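Local coordinates for probable chitinase A (Chromobacterium violaceum, PDB 4TX8), which probably hydrolyses chitin as an endochitinase of glycoside hydrolase family 18, joining a TIM-barrel catalytic domain to a small carbohydrate-binding module, at residues F163-Q171 / L207-I215; L316-G326 / F337-F347. One frame throughout, in Å; residues are numbered along the deposited sequence.

Overall arrangement
Both contacts belong to the GH18 barrel and reach the same curled sheet, one strand-bearing segment each: contact 1 leads into strand 214-218, contact 2 into strand 345-350. Along the chain they follow in series, with centres 29 Å apart and nearest atoms about 12 Å apart, so neither touches the other. Contact 1 packs helix 160-171 against the last turn of helix 193-210 and the turn that leads into strand 214-218, away from the annotated sites. Contact 2 lays a helix on the barrel wall nearer the metals: the side chain of Leu323 is about 12 Å from the bound calcium, whose site includes Asp218 at the end of strand 214-218, and that of Leu316 about 12 Å from the side chain of the magnesium ligand Ala356.

Contact 1 (F163-Q171 / L207-I215); sequences FIQDIRAQQ and LTQYGFDGI
Two rings from 207-215, Tyr210 and Phe212, come to the edge of the Phe163 ring, near its plane: Tyr210 CD2 lies 3.8 Å from Phe163 CD2, and Phe212 CZ 3.9 Å from Phe163 CE2. Both pairs of side chains cross at about a right angle. Phe163 reaches them with CG anti to the backbone N (chi1 179°). Ile164 adds CG1 obliquely against the Tyr210 ring, while Ile167 CD1 rests 3.6 Å from Tyr210 O and also touches Phe212 CE1. Farther along the helix the contact turns polar. Extended beyond CG, Gln171 uses NE2 twice, donating to Gly211 O at 2.9 Å and to Asp213 OD2 at 2.8 Å; the carboxylate oxygen is met from 50° out of its plane. Asp213 OD2 also accepts from Val177 N, tying the turn to strand 176-182. Gly211 takes the positive phi that ends helix 193-210, and its carbonyl faces the amide of Gln171. Phe212 continues inward onto Val138, Val177 and Leu179. An outer helix packed against the end of the next one and its turn into parallel strand 214-218 is characteristic of the beta/alpha barrel of GH18 enzymes.

Contact 2 (L316-G326 / F337-F347); sequences LVGGSKMLIEG and FKGLRPDQVAF
Leu316 crosses Phe347 at about a right angle, with its CB over the centre of one ring face and its CD1 3.7 Å from Phe347 CE1, an off-centre CH-pi contact. Phe347 CG sits between the backbone N and the carbonyl carbon (chi1 55°), which turns one ring face to Leu316. At the ring's edge lies Ser320 OG, which donates to Leu316 O one turn back; that carbonyl also accepts from Ser320 N on the other face of its plane. A water gives one hydrogen to Ser320 OG and one to Ala346 O, bridging helix and strand. Val345, two residues before Phe347, points toward the helix and spreads its two methyls: CG1 touches Leu323 CD1, and CG2 lies 3.8 Å from Ile324 CG1, both side chains meeting it at a slant. Helix 313-325 thus covers strand 345-350, their short segments running nearly antiparallel at 162° with axes 8.5 Å apart, as expected for an outer helix of a TIM barrel followed by the next parallel strand of the wall. Ile324 also crosses Pro342 at about a right angle, its CG2 4.1 Å from Pro342 CG. Near the C-terminal end of the helix, Leu323 CD2 lies 4.0 Å from Phe337 CE2, while Leu323 O lies at the edge of the same ring. Leu323 O accepts a hydrogen bond from Leu340 N at 2.8 Å, in the carbonyl plane and nearly straight (165°). Gly339 is pressed close to the helix end, its CA 3.2 Å from Ile324 O in a CA-H...O contact. A second water links Glu325 O to Gly339 N. Away from the helix, Arg341 grips Asp343 side-on, NE to OD2 and NH2 to OD1, each oxygen using its syn lone pair, and Gln344 CD lies over one face of the guanidinium, offset toward its rim.

Contact 1 (F163-Q171 / L207-I215)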
# COMPACT_ATOMS: atom_id res chain seq x y z
N PHE A 163 18.90 -0.89 10.65
CA PHE A 163 17.67 -1.18 9.93
C PHE A 163 17.10 -2.53 10.33
O PHE A 163 15.89 -2.67 10.55
CB PHE A 163 17.93 -1.13 8.43
CG PHE A 163 16.73 -1.44 7.57
CD1 PHE A 163 15.66 -0.56 7.51
CD2 PHE A 163 16.70 -2.59 6.80
CE1 PHE A 163 14.57 -0.84 6.71
CE2 PHE A 163 15.61 -2.88 6.00
CZ PHE A 163 14.54 -1.99 5.96
N ILE A 164 17.98 -3.52 10.45
CA ILE A 164 17.58 -4.87 10.84
C ILE A 164 17.05 -4.88 12.27
O ILE A 164 16.09 -5.59 12.59
CB ILE A 164 18.75 -5.86 10.68
CG1 ILE A 164 18.99 -6.15 9.19
CG2 ILE A 164 18.48 -7.16 11.43
CD1 ILE A 164 20.24 -6.96 8.91
N GLN A 165 17.67 -4.08 13.14
CA GLN A 165 17.20 -3.93 14.51
C GLN A 165 15.85 -3.21 14.54
O GLN A 165 14.99 -3.53 15.37
CB GLN A 165 18.22 -3.17 15.35
CG GLN A 165 19.48 -3.96 15.65
CD GLN A 165 20.50 -3.17 16.45
OE1 GLN A 165 20.44 -1.94 16.50
NE2 GLN A 165 21.43 -3.87 17.09
N ASP A 166 15.68 -2.24 13.65
CA ASP A 166 14.43 -1.49 13.58
C ASP A 166 13.27 -2.39 13.15
O ASP A 166 12.15 -2.24 13.65
CB ASP A 166 14.56 -0.31 12.61
CG ASP A 166 15.49 0.77 13.14
OD1 ASP A 166 15.84 0.73 14.34
OD2 ASP A 166 15.85 1.68 12.36
N ILE A 167 13.55 -3.31 12.24
CA ILE A 167 12.56 -4.29 11.81
C ILE A 167 12.10 -5.14 12.99
O ILE A 167 10.90 -5.28 13.23
CB ILE A 167 13.12 -5.21 10.71
CG1 ILE A 167 13.35 -4.42 9.42
CG2 ILE A 167 12.19 -6.39 10.46
CD1 ILE A 167 13.83 -5.25 8.25
N ARG A 168 13.05 -5.68 13.74
CA ARG A 168 12.73 -6.49 14.92
C ARG A 168 11.91 -5.69 15.93
O ARG A 168 10.93 -6.20 16.49
CB ARG A 168 14.01 -7.01 15.58
CG ARG A 168 14.75 -8.05 14.76
CD ARG A 168 15.89 -8.70 15.54
NE ARG A 168 16.84 -7.72 16.05
CZ ARG A 168 17.14 -7.55 17.34
NH1 ARG A 168 18.02 -6.63 17.71
NH2 ARG A 168 16.55 -8.31 18.26
N ALA A 169 12.30 -4.44 16.16
CA ALA A 169 11.62 -3.60 17.15
C ALA A 169 10.18 -3.32 16.75
O ALA A 169 9.29 -3.27 17.59
CB ALA A 169 12.38 -2.29 17.34
N GLN A 170 9.94 -3.13 15.45
CA GLN A 170 8.59 -2.91 14.95
C GLN A 170 7.77 -4.20 15.04
O GLN A 170 6.59 -4.18 15.37
CB GLN A 170 8.61 -2.39 13.51
CG GLN A 170 9.09 -0.95 13.37
CD GLN A 170 8.08 0.07 13.85
OE1 GLN A 170 7.01 -0.27 14.36
NE2 GLN A 170 8.41 1.35 13.69
N GLN A 171 8.42 -5.33 14.74
CA GLN A 171 7.75 -6.62 14.84
C GLN A 171 7.40 -6.93 16.29
O GLN A 171 6.35 -7.50 16.57
CB GLN A 171 8.64 -7.72 14.24
CG GLN A 171 8.74 -7.63 12.72
CD GLN A 171 9.82 -8.53 12.14
OE1 GLN A 171 10.77 -8.90 12.83
NE2 GLN A 171 9.67 -8.89 10.87
N LEU A 207 15.01 -11.99 2.33
CA LEU A 207 14.08 -12.15 3.45
C LEU A 207 14.77 -12.72 4.69
O LEU A 207 14.58 -12.22 5.80
CB LEU A 207 12.91 -13.04 3.04
CG LEU A 207 11.62 -12.37 2.54
CD1 LEU A 207 11.92 -11.23 1.57
CD2 LEU A 207 10.72 -13.40 1.88
N THR A 208 15.58 -13.76 4.49
CA THR A 208 16.25 -14.41 5.61
C THR A 208 17.32 -13.51 6.23
O THR A 208 17.56 -13.55 7.43
CB THR A 208 16.89 -15.75 5.19
OG1 THR A 208 17.78 -15.54 4.10
CG2 THR A 208 15.81 -16.74 4.78
N GLN A 209 17.96 -12.69 5.40
CA GLN A 209 19.00 -11.78 5.88
C GLN A 209 18.43 -10.64 6.71
O GLN A 209 18.93 -10.34 7.79
CB GLN A 209 19.80 -11.21 4.71
CG GLN A 209 20.92 -10.26 5.14
CD GLN A 209 21.57 -9.54 3.98
OE1 GLN A 209 21.25 -9.79 2.81
NE2 GLN A 209 22.48 -8.62 4.28
N TYR A 210 17.38 -10.00 6.20
CA TYR A 210 16.85 -8.81 6.86
C TYR A 210 15.73 -9.13 7.85
O TYR A 210 15.49 -8.36 8.78
CB TYR A 210 16.36 -7.81 5.81
CG TYR A 210 17.50 -7.12 5.09
CD1 TYR A 210 18.06 -7.67 3.94
CD2 TYR A 210 18.04 -5.93 5.57
CE1 TYR A 210 19.11 -7.05 3.29
CE2 TYR A 210 19.09 -5.31 4.93
CZ TYR A 210 19.62 -5.87 3.79
OH TYR A 210 20.66 -5.25 3.14
N GLY A 211 15.05 -10.25 7.65
CA GLY A 211 13.99 -10.65 8.56
C GLY A 211 12.65 -10.05 8.20
O GLY A 211 11.79 -9.87 9.07
N PHE A 212 12.47 -9.72 6.92
CA PHE A 212 11.16 -9.33 6.40
C PHE A 212 10.15 -10.45 6.62
O PHE A 212 10.50 -11.63 6.55
CB PHE A 212 11.24 -9.00 4.91
CG PHE A 212 12.04 -7.78 4.60
CD1 PHE A 212 11.61 -6.53 5.01
CD2 PHE A 212 13.21 -7.87 3.86
CE1 PHE A 212 12.34 -5.39 4.71
CE2 PHE A 212 13.95 -6.74 3.55
CZ PHE A 212 13.51 -5.50 3.98
N ASP A 213 8.90 -10.10 6.88
CA ASP A 213 7.86 -11.10 7.13
C ASP A 213 7.37 -11.75 5.84
O ASP A 213 6.77 -12.82 5.87
CB ASP A 213 6.67 -10.48 7.87
CG ASP A 213 7.01 -10.08 9.29
OD1 ASP A 213 7.14 -10.98 10.14
OD2 ASP A 213 7.15 -8.86 9.55
N GLY A 214 7.63 -11.10 4.72
CA GLY A 214 7.16 -11.59 3.44
C GLY A 214 7.25 -10.53 2.37
O GLY A 214 8.05 -9.60 2.49
N ILE A 215 6.44 -10.66 1.32
CA ILE A 215 6.55 -9.75 0.18
C ILE A 215 5.21 -9.14 -0.23
O ILE A 215 4.14 -9.67 0.07
CB ILE A 215 7.15 -10.45 -1.05
CG1 ILE A 215 6.19 -11.51 -1.59
CG2 ILE A 215 8.52 -11.05 -0.73
CD1 ILE A 215 6.69 -12.21 -2.84
O HOH W 1 15.19 -8.36 11.29
O HOH W 2 12.86 -10.21 12.21

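Contact 2 (L316-G326 / F337-F347)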
# COMPACT_ATOMS: atom_id res chain seq x y z
N LEU A 316 -15.00 2.29 -3.21
CA LEU A 316 -14.21 1.51 -2.27
C LEU A 316 -15.01 0.31 -1.78
O LEU A 316 -14.51 -0.81 -1.72
CB LEU A 316 -13.76 2.37 -1.09
CG LEU A 316 -12.94 3.61 -1.43
CD1 LEU A 316 -12.54 4.33 -0.16
CD2 LEU A 316 -11.71 3.24 -2.25
N VAL A 317 -16.28 0.55 -1.45
CA VAL A 317 -17.15 -0.52 -0.99
C VAL A 317 -17.41 -1.51 -2.12
O VAL A 317 -17.34 -2.73 -1.93
CB VAL A 317 -18.49 0.03 -0.45
CG1 VAL A 317 -19.43 -1.11 -0.08
CG2 VAL A 317 -18.24 0.93 0.76
N GLY A 318 -17.70 -0.97 -3.31
CA GLY A 318 -17.99 -1.79 -4.47
C GLY A 318 -16.83 -2.66 -4.91
O GLY A 318 -17.00 -3.85 -5.18
N GLY A 319 -15.64 -2.06 -4.98
CA GLY A 319 -14.44 -2.80 -5.34
C GLY A 319 -14.19 -3.93 -4.36
O GLY A 319 -13.82 -5.05 -4.75
N SER A 320 -14.40 -3.65 -3.08
CA SER A 320 -14.19 -4.64 -2.04
C SER A 320 -15.25 -5.75 -2.10
O SER A 320 -14.93 -6.92 -1.88
CB SER A 320 -14.19 -3.97 -0.66
OG SER A 320 -13.17 -2.98 -0.60
N LYS A 321 -16.49 -5.38 -2.39
CA LYS A 321 -17.56 -6.37 -2.54
C LYS A 321 -17.24 -7.36 -3.65
O LYS A 321 -17.42 -8.57 -3.48
CB LYS A 321 -18.90 -5.70 -2.82
CG LYS A 321 -19.62 -5.20 -1.59
CD LYS A 321 -20.94 -4.56 -1.95
CE LYS A 321 -21.88 -5.56 -2.61
NZ LYS A 321 -23.19 -4.94 -2.94
N MET A 322 -16.77 -6.86 -4.79
CA MET A 322 -16.46 -7.72 -5.92
C MET A 322 -15.42 -8.78 -5.55
O MET A 322 -15.53 -9.93 -5.96
CB MET A 322 -15.96 -6.89 -7.11
CG MET A 322 -17.05 -6.02 -7.73
SD MET A 322 -16.48 -5.10 -9.17
CE MET A 322 -16.07 -6.43 -10.30
N LEU A 323 -14.43 -8.39 -4.75
CA LEU A 323 -13.38 -9.31 -4.35
C LEU A 323 -13.88 -10.34 -3.33
O LEU A 323 -13.38 -11.46 -3.27
CB LEU A 323 -12.19 -8.55 -3.77
CG LEU A 323 -11.29 -7.88 -4.82
CD1 LEU A 323 -10.31 -6.93 -4.17
CD2 LEU A 323 -10.55 -8.94 -5.63
N ILE A 324 -14.88 -9.96 -2.54
CA ILE A 324 -15.40 -10.85 -1.51
C ILE A 324 -16.53 -11.75 -2.03
O ILE A 324 -16.54 -12.95 -1.76
CB ILE A 324 -15.90 -10.06 -0.29
CG1 ILE A 324 -14.73 -9.26 0.32
CG2 ILE A 324 -16.50 -10.99 0.76
CD1 ILE A 324 -15.14 -8.33 1.44
N GLU A 325 -17.47 -11.18 -2.78
CA GLU A 325 -18.60 -11.96 -3.30
C GLU A 325 -18.21 -12.77 -4.53
O GLU A 325 -18.76 -13.84 -4.78
CB GLU A 325 -19.79 -11.07 -3.66
CG GLU A 325 -20.01 -9.86 -2.78
CD GLU A 325 -20.74 -10.18 -1.50
OE1 GLU A 325 -20.84 -11.37 -1.13
OE2 GLU A 325 -21.22 -9.22 -0.86
N GLY A 326 -17.27 -12.24 -5.30
CA GLY A 326 -16.94 -12.82 -6.59
C GLY A 326 -17.74 -12.15 -7.69
O GLY A 326 -18.68 -11.40 -7.41
N PHE A 337 -14.61 -15.26 -11.15
CA PHE A 337 -13.67 -15.10 -10.05
C PHE A 337 -14.35 -15.49 -8.75
O PHE A 337 -15.38 -14.91 -8.38
CB PHE A 337 -13.16 -13.66 -9.97
CG PHE A 337 -12.31 -13.40 -8.76
CD1 PHE A 337 -11.00 -13.85 -8.71
CD2 PHE A 337 -12.83 -12.72 -7.67
CE1 PHE A 337 -10.22 -13.62 -7.59
CE2 PHE A 337 -12.06 -12.49 -6.54
CZ PHE A 337 -10.75 -12.94 -6.50
N LYS A 338 -13.79 -16.47 -8.05
CA LYS A 338 -14.33 -16.90 -6.77
C LYS A 338 -13.91 -15.95 -5.66
O LYS A 338 -12.73 -15.60 -5.55
CB LYS A 338 -13.88 -18.33 -6.44
CG LYS A 338 -14.33 -19.35 -7.47
CD LYS A 338 -15.84 -19.40 -7.55
CE LYS A 338 -16.32 -19.76 -8.94
NZ LYS A 338 -17.81 -19.79 -9.01
N GLY A 339 -14.87 -15.53 -4.85
CA GLY A 339 -14.64 -14.54 -3.81
C GLY A 339 -13.61 -14.95 -2.77
O GLY A 339 -13.37 -16.13 -2.54
N LEU A 340 -13.00 -13.95 -2.14
CA LEU A 340 -12.04 -14.16 -1.07
C LEU A 340 -12.69 -13.94 0.29
O LEU A 340 -13.78 -13.39 0.37
CB LEU A 340 -10.84 -13.21 -1.23
CG LEU A 340 -10.01 -13.34 -2.50
CD1 LEU A 340 -9.17 -12.09 -2.71
CD2 LEU A 340 -9.13 -14.57 -2.43
N ARG A 341 -12.01 -14.36 1.35
CA ARG A 341 -12.46 -14.05 2.70
C ARG A 341 -12.31 -12.55 2.95
O ARG A 341 -11.39 -11.93 2.42
CB ARG A 341 -11.66 -14.83 3.74
CG ARG A 341 -11.76 -16.34 3.63
CD ARG A 341 -11.12 -16.99 4.84
NE ARG A 341 -9.83 -16.37 5.14
CZ ARG A 341 -8.67 -16.78 4.65
NH1 ARG A 341 -8.63 -17.83 3.84
NH2 ARG A 341 -7.55 -16.14 4.96
N PRO A 342 -13.22 -11.97 3.74
CA PRO A 342 -13.11 -10.55 4.11
C PRO A 342 -11.76 -10.20 4.74
O PRO A 342 -11.27 -9.10 4.52
CB PRO A 342 -14.25 -10.36 5.11
CG PRO A 342 -15.27 -11.38 4.70
CD PRO A 342 -14.47 -12.57 4.23
N ASP A 343 -11.17 -11.12 5.50
CA ASP A 343 -9.89 -10.85 6.14
C ASP A 343 -8.74 -10.78 5.13
O ASP A 343 -7.61 -10.43 5.49
CB ASP A 343 -9.58 -11.90 7.22
CG ASP A 343 -9.41 -13.30 6.65
OD1 ASP A 343 -8.35 -13.59 6.06
OD2 ASP A 343 -10.34 -14.12 6.81
N GLN A 344 -9.02 -11.12 3.88
CA GLN A 344 -8.02 -11.08 2.81
C GLN A 344 -8.14 -9.85 1.94
O GLN A 344 -7.41 -9.69 0.96
CB GLN A 344 -8.13 -12.32 1.92
CG GLN A 344 -7.73 -13.63 2.57
CD GLN A 344 -7.91 -14.79 1.62
OE1 GLN A 344 -9.04 -15.16 1.30
NE2 GLN A 344 -6.81 -15.37 1.16
N VAL A 345 -9.09 -8.97 2.28
CA VAL A 345 -9.39 -7.84 1.41
C VAL A 345 -9.30 -6.50 2.13
O VAL A 345 -9.83 -6.33 3.23
CB VAL A 345 -10.80 -7.99 0.78
CG1 VAL A 345 -11.09 -6.84 -0.17
CG2 VAL A 345 -10.92 -9.33 0.05
N ALA A 346 -8.61 -5.56 1.50
CA ALA A 346 -8.53 -4.19 1.97
C ALA A 346 -8.62 -3.28 0.75
O ALA A 346 -8.57 -3.76 -0.38
CB ALA A 346 -7.23 -3.96 2.74
N PHE A 347 -8.76 -1.97 0.96
CA PHE A 347 -8.74 -1.07 -0.19
C PHE A 347 -7.60 -0.05 -0.11
O PHE A 347 -7.27 0.45 0.97
CB PHE A 347 -10.09 -0.36 -0.37
CG PHE A 347 -10.59 0.37 0.84
CD1 PHE A 347 -10.11 1.64 1.16
CD2 PHE A 347 -11.61 -0.17 1.62
CE1 PHE A 347 -10.60 2.33 2.26
CE2 PHE A 347 -12.10 0.52 2.72
CZ PHE A 347 -11.60 1.77 3.04
O HOH W 3 -10.90 -3.58 -2.03
O HOH W 4 -17.69 -16.47 -5.00